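Local coordinates for protein 1-carboxybiuret hydrolase subunit AtzE (Pseudomonas sp., PDB 6C62) that hydrolyses 1-carboxybiuret to urea-1,3-dicarboxylate and ammonia, a step of atrazine degradation carried out by a member of the amidase family, at residues A[276-284]-A[443-452]. Residues are numbered along the deposited sequence; the frame is centred on the assembly and turned at random.
Sequences VDVAALTLG and AGKVLQDTGI
Ala443 opens the contact against Leu283, whose CD2 lies 3.8 Å from the Ala443 carbonyl O, and the pair illustrates how two helices lying over a sheet can pack without a hydrogen bond between them, mostly through aliphatic groups. The axes of 276-283 and 443-449 cross almost perpendicularly, at 99°, and are 10.1 Å apart at closest approach. One turn on, Val446 presents CG1 to the same methyl, Leu283 CD2, at 4.0 Å, and Ile252 from a loop touches both side chains. Leu447 lies in the middle of the contact, touching Ala279, Thr282 and Leu283. Its CG stands anti to the carbonyl carbon (chi1 -65°), and CD2 reaches between Thr282 and Leu283, 3.8 Å from both Thr282 CB and Leu283 CG; the two leucine side chains meet at about a right angle. The other branch, CD1, faces the methyl of Ala279. Below this layer, Leu430 of strand 426-432 touches Ala443, Leu447 and Leu283, so both helices rest on the large mixed sheet. Thr450 meets Thr282 tip to tip, its OG1 3.4 Å from Thr282 CG2, while that hydroxyl bonds back to the Leu447 carbonyl from above its plane. Gly451 takes positive phi in a Schellman motif, as does Gly284 after the other helix. The chain then brings Ile452 back along Thr282 and Val278, where Ile452 CD1 lies near Val278 CG1. No hydrogen bond joins the two segments. Thr282 OG1 instead donates to Val278 O at 2.7 Å, the backbone N of Thr282 reaching that oxygen from the opposite face of its plane. With both threonine hydroxyls bonded within their own segments, the interface is held by the fit of aliphatic groups, and its chemistry is that of hydrophobic packing between helices.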
ATOM      1  N   VAL A 276     -13.595   1.363  33.423  1.00 17.93           N
ATOM      2  CA  VAL A 276     -14.081   0.295  32.547  1.00 18.08           C
ATOM      3  C   VAL A 276     -15.151  -0.533  33.282  1.00 17.66           C
ATOM      4  O   VAL A 276     -16.214  -0.852  32.722  1.00 19.30           O
ATOM      5  CB  VAL A 276     -12.926  -0.598  32.045  1.00 17.94           C
ATOM      6  CG1 VAL A 276     -13.441  -1.948  31.466  1.00 19.69           C
ATOM      7  CG2 VAL A 276     -12.120   0.156  31.008  1.00 17.28           C
ATOM      8  N   ASP A 277     -14.857  -0.863  34.536  1.00 20.02           N
ATOM      9  CA  ASP A 277     -15.796  -1.652  35.379  1.00 21.70           C
ATOM     10  C   ASP A 277     -17.156  -1.020  35.486  1.00 22.42           C
ATOM     11  O   ASP A 277     -18.162  -1.703  35.288  1.00 23.13           O
ATOM     12  CB  ASP A 277     -15.231  -1.804  36.769  1.00 27.30           C
ATOM     13  CG  ASP A 277     -14.096  -2.827  36.812  1.00 35.51           C
ATOM     14  OD1 ASP A 277     -13.930  -3.597  35.829  1.00 44.42           O
ATOM     15  OD2 ASP A 277     -13.361  -2.861  37.835  1.00 51.07           O
ATOM     16  N   VAL A 278     -17.217   0.284  35.750  0.50 22.25           N
ATOM     17  CA  VAL A 278     -18.535   0.927  35.852  0.50 23.05           C
ATOM     18  C   VAL A 278     -19.221   1.038  34.524  0.50 21.46           C
ATOM     19  O   VAL A 278     -20.449   0.854  34.451  0.50 23.32           O
ATOM     20  CB  VAL A 278     -18.520   2.322  36.542  0.50 23.98           C
ATOM     21  CG1 VAL A 278     -19.915   2.927  36.524  0.50 22.75           C
ATOM     22  CG2 VAL A 278     -18.023   2.162  37.974  0.50 26.25           C
ATOM     23  N   ALA A 279     -18.465   1.314  33.463  1.00 21.40           N
ATOM     24  CA  ALA A 279     -19.071   1.343  32.106  1.00 20.45           C
ATOM     25  C   ALA A 279     -19.626  -0.049  31.719  1.00 18.93           C
ATOM     26  O   ALA A 279     -20.722  -0.158  31.205  1.00 19.88           O
ATOM     27  CB  ALA A 279     -18.074   1.853  31.072  1.00 20.73           C
ATOM     28  N   ALA A 280     -18.851  -1.087  31.987  1.00 20.50           N
ATOM     29  CA  ALA A 280     -19.241  -2.506  31.744  1.00 23.53           C
ATOM     30  C   ALA A 280     -20.541  -2.907  32.467  1.00 23.33           C
ATOM     31  O   ALA A 280     -21.462  -3.469  31.852  1.00 19.88           O
ATOM     32  CB  ALA A 280     -18.093  -3.429  32.174  1.00 22.28           C
ATOM     33  N   LEU A 281     -20.605  -2.585  33.760  0.50 25.04           N
ATOM     34  CA  LEU A 281     -21.835  -2.794  34.565  0.50 25.99           C
ATOM     35  C   LEU A 281     -23.040  -2.096  33.959  0.50 27.08           C
ATOM     36  O   LEU A 281     -24.096  -2.716  33.774  0.50 27.65           O
ATOM     37  CB  LEU A 281     -21.643  -2.321  36.011  0.50 26.33           C
ATOM     38  CG  LEU A 281     -22.755  -2.535  37.063  0.50 26.52           C
ATOM     39  CD1 LEU A 281     -23.357  -3.929  37.004  0.50 25.52           C
ATOM     40  CD2 LEU A 281     -22.168  -2.215  38.438  0.50 24.95           C
ATOM     41  N   THR A 282     -22.879  -0.829  33.595  1.00 25.82           N
ATOM     42  CA  THR A 282     -23.977  -0.080  32.992  1.00 24.81           C
ATOM     43  C   THR A 282     -24.428  -0.654  31.666  1.00 26.21           C
ATOM     44  O   THR A 282     -25.617  -0.650  31.378  1.00 26.82           O
ATOM     45  CB  THR A 282     -23.554   1.369  32.729  1.00 27.07           C
ATOM     46  OG1 THR A 282     -22.898   1.874  33.893  1.00 25.80           O
ATOM     47  CG2 THR A 282     -24.756   2.233  32.356  1.00 27.98           C
ATOM     48  N   LEU A 283     -23.473  -1.123  30.848  1.00 23.67           N
ATOM     49  CA  LEU A 283     -23.767  -1.704  29.543  1.00 23.47           C
ATOM     50  C   LEU A 283     -24.080  -3.194  29.545  1.00 24.64           C
ATOM     51  O   LEU A 283     -24.317  -3.757  28.490  1.00 24.15           O
ATOM     52  CB  LEU A 283     -22.595  -1.442  28.552  1.00 22.02           C
ATOM     53  CG  LEU A 283     -22.376   0.064  28.280  1.00 20.35           C
ATOM     54  CD1 LEU A 283     -21.087   0.289  27.528  1.00 22.08           C
ATOM     55  CD2 LEU A 283     -23.501   0.671  27.479  1.00 19.74           C
ATOM     56  N   GLY A 284     -24.069  -3.835  30.707  1.00 29.68           N
ATOM     57  CA  GLY A 284     -24.335  -5.276  30.799  1.00 30.04           C
ATOM     58  C   GLY A 284     -23.270  -6.160  30.179  1.00 30.14           C
ATOM     59  O   GLY A 284     -23.557  -7.246  29.726  1.00 30.97           O
ATOM     60  N   ALA A 443     -24.158   3.056  22.292  1.00 13.74           N
ATOM     61  CA  ALA A 443     -23.622   2.693  23.588  1.00 13.51           C
ATOM     62  C   ALA A 443     -23.272   3.945  24.400  1.00 14.91           C
ATOM     63  O   ALA A 443     -23.512   4.023  25.618  1.00 13.40           O
ATOM     64  CB  ALA A 443     -22.399   1.790  23.457  1.00 13.14           C
ATOM     65  N   GLY A 444     -22.695   4.938  23.726  1.00 15.56           N
ATOM     66  CA  GLY A 444     -22.428   6.194  24.385  1.00 15.20           C
ATOM     67  C   GLY A 444     -23.656   6.857  24.982  1.00 15.58           C
ATOM     68  O   GLY A 444     -23.600   7.401  26.101  1.00 14.76           O
ATOM     69  N   LYS A 445     -24.738   6.831  24.225  1.00 16.75           N
ATOM     70  CA  LYS A 445     -25.986   7.444  24.635  1.00 17.69           C
ATOM     71  C   LYS A 445     -26.552   6.757  25.928  1.00 19.33           C
ATOM     72  O   LYS A 445     -27.033   7.446  26.842  1.00 18.39           O
ATOM     73  CB  LYS A 445     -26.994   7.364  23.510  1.00 18.76           C
ATOM     74  CG  LYS A 445     -28.348   8.018  23.811  1.00 20.37           C
ATOM     75  CD  LYS A 445     -28.161   9.459  24.264  1.00 22.07           C
ATOM     76  CE  LYS A 445     -29.391  10.308  23.952  1.00 25.52           C
ATOM     77  NZ  LYS A 445     -30.516   9.882  24.818  1.00 27.23           N
ATOM     78  N   VAL A 446     -26.452   5.435  26.018  1.00 18.04           N
ATOM     79  CA  VAL A 446     -26.814   4.730  27.246  1.00 19.65           C
ATOM     80  C   VAL A 446     -25.934   5.181  28.417  1.00 19.82           C
ATOM     81  O   VAL A 446     -26.464   5.460  29.509  1.00 21.63           O
ATOM     82  CB  VAL A 446     -26.740   3.198  27.101  1.00 20.93           C
ATOM     83  CG1 VAL A 446     -26.908   2.481  28.481  1.00 21.88           C
ATOM     84  CG2 VAL A 446     -27.789   2.731  26.106  1.00 21.35           C
ATOM     85  N   LEU A 447     -24.615   5.327  28.203  1.00 19.23           N
ATOM     86  CA  LEU A 447     -23.796   5.818  29.287  1.00 19.14           C
ATOM     87  C   LEU A 447     -24.189   7.228  29.707  1.00 18.38           C
ATOM     88  O   LEU A 447     -24.160   7.555  30.901  1.00 18.74           O
ATOM     89  CB  LEU A 447     -22.293   5.729  28.992  1.00 19.27           C
ATOM     90  CG  LEU A 447     -21.690   4.331  28.824  1.00 19.56           C
ATOM     91  CD1 LEU A 447     -20.204   4.425  28.477  1.00 19.18           C
ATOM     92  CD2 LEU A 447     -21.882   3.428  30.046  1.00 18.50           C
ATOM     93  N   GLN A 448     -24.502   8.080  28.732  1.00 17.48           N
ATOM     94  CA  GLN A 448     -24.899   9.437  29.011  1.00 17.69           C
ATOM     95  C   GLN A 448     -26.225   9.519  29.781  1.00 21.18           C
ATOM     96  O   GLN A 448     -26.328  10.287  30.743  1.00 21.91           O
ATOM     97  CB  GLN A 448     -25.013  10.272  27.723  1.00 17.18           C
ATOM     98  CG  GLN A 448     -25.087  11.781  28.007  1.00 18.47           C
ATOM     99  CD  GLN A 448     -25.112  12.578  26.731  1.00 19.08           C
ATOM    100  OE1 GLN A 448     -24.094  13.025  26.231  1.00 18.13           O
ATOM    101  NE2 GLN A 448     -26.292  12.727  26.187  1.00 18.55           N
ATOM    102  N   ASP A 449     -27.194   8.728  29.363  1.00 23.37           N
ATOM    103  CA  ASP A 449     -28.542   8.715  29.997  1.00 27.32           C
ATOM    104  C   ASP A 449     -28.505   8.308  31.469  1.00 27.92           C
ATOM    105  O   ASP A 449     -29.244   8.846  32.249  1.00 28.68           O
ATOM    106  CB  ASP A 449     -29.495   7.776  29.270  1.00 27.76           C
ATOM    107  CG  ASP A 449     -29.961   8.328  27.895  1.00 32.31           C
ATOM    108  OD1 ASP A 449     -29.705   9.512  27.503  1.00 34.17           O
ATOM    109  OD2 ASP A 449     -30.589   7.533  27.173  1.00 38.47           O
ATOM    110  N   THR A 450     -27.641   7.370  31.829  1.00 27.21           N
ATOM    111  CA  THR A 450     -27.531   6.926  33.192  1.00 28.46           C
ATOM    112  C   THR A 450     -26.644   7.833  34.018  1.00 28.55           C
ATOM    113  O   THR A 450     -26.520   7.629  35.193  1.00 28.18           O
ATOM    114  CB  THR A 450     -26.992   5.501  33.267  1.00 33.10           C
ATOM    115  OG1 THR A 450     -25.622   5.487  32.821  1.00 39.79           O
ATOM    116  CG2 THR A 450     -27.863   4.551  32.412  1.00 33.20           C
ATOM    117  N   GLY A 451     -25.978   8.818  33.429  1.00 27.40           N
ATOM    118  CA  GLY A 451     -25.173   9.752  34.230  1.00 25.54           C
ATOM    119  C   GLY A 451     -23.741   9.318  34.452  1.00 26.28           C
ATOM    120  O   GLY A 451     -22.960  10.083  35.027  1.00 27.91           O
ATOM    121  N   ILE A 452     -23.367   8.132  33.950  1.00 25.73           N
ATOM    122  CA  ILE A 452     -22.014   7.591  34.055  1.00 25.58           C
ATOM    123  C   ILE A 452     -20.984   8.361  33.198  1.00 23.48           C
ATOM    124  O   ILE A 452     -19.860   8.579  33.629  1.00 23.25           O
ATOM    125  CB  ILE A 452     -21.985   6.113  33.641  1.00 31.44           C
ATOM    126  CG1 ILE A 452     -22.810   5.255  34.640  1.00 35.90           C
ATOM    127  CG2 ILE A 452     -20.553   5.581  33.555  1.00 32.59           C
ATOM    128  CD1 ILE A 452     -22.355   5.385  36.087  1.00 38.41           C
TER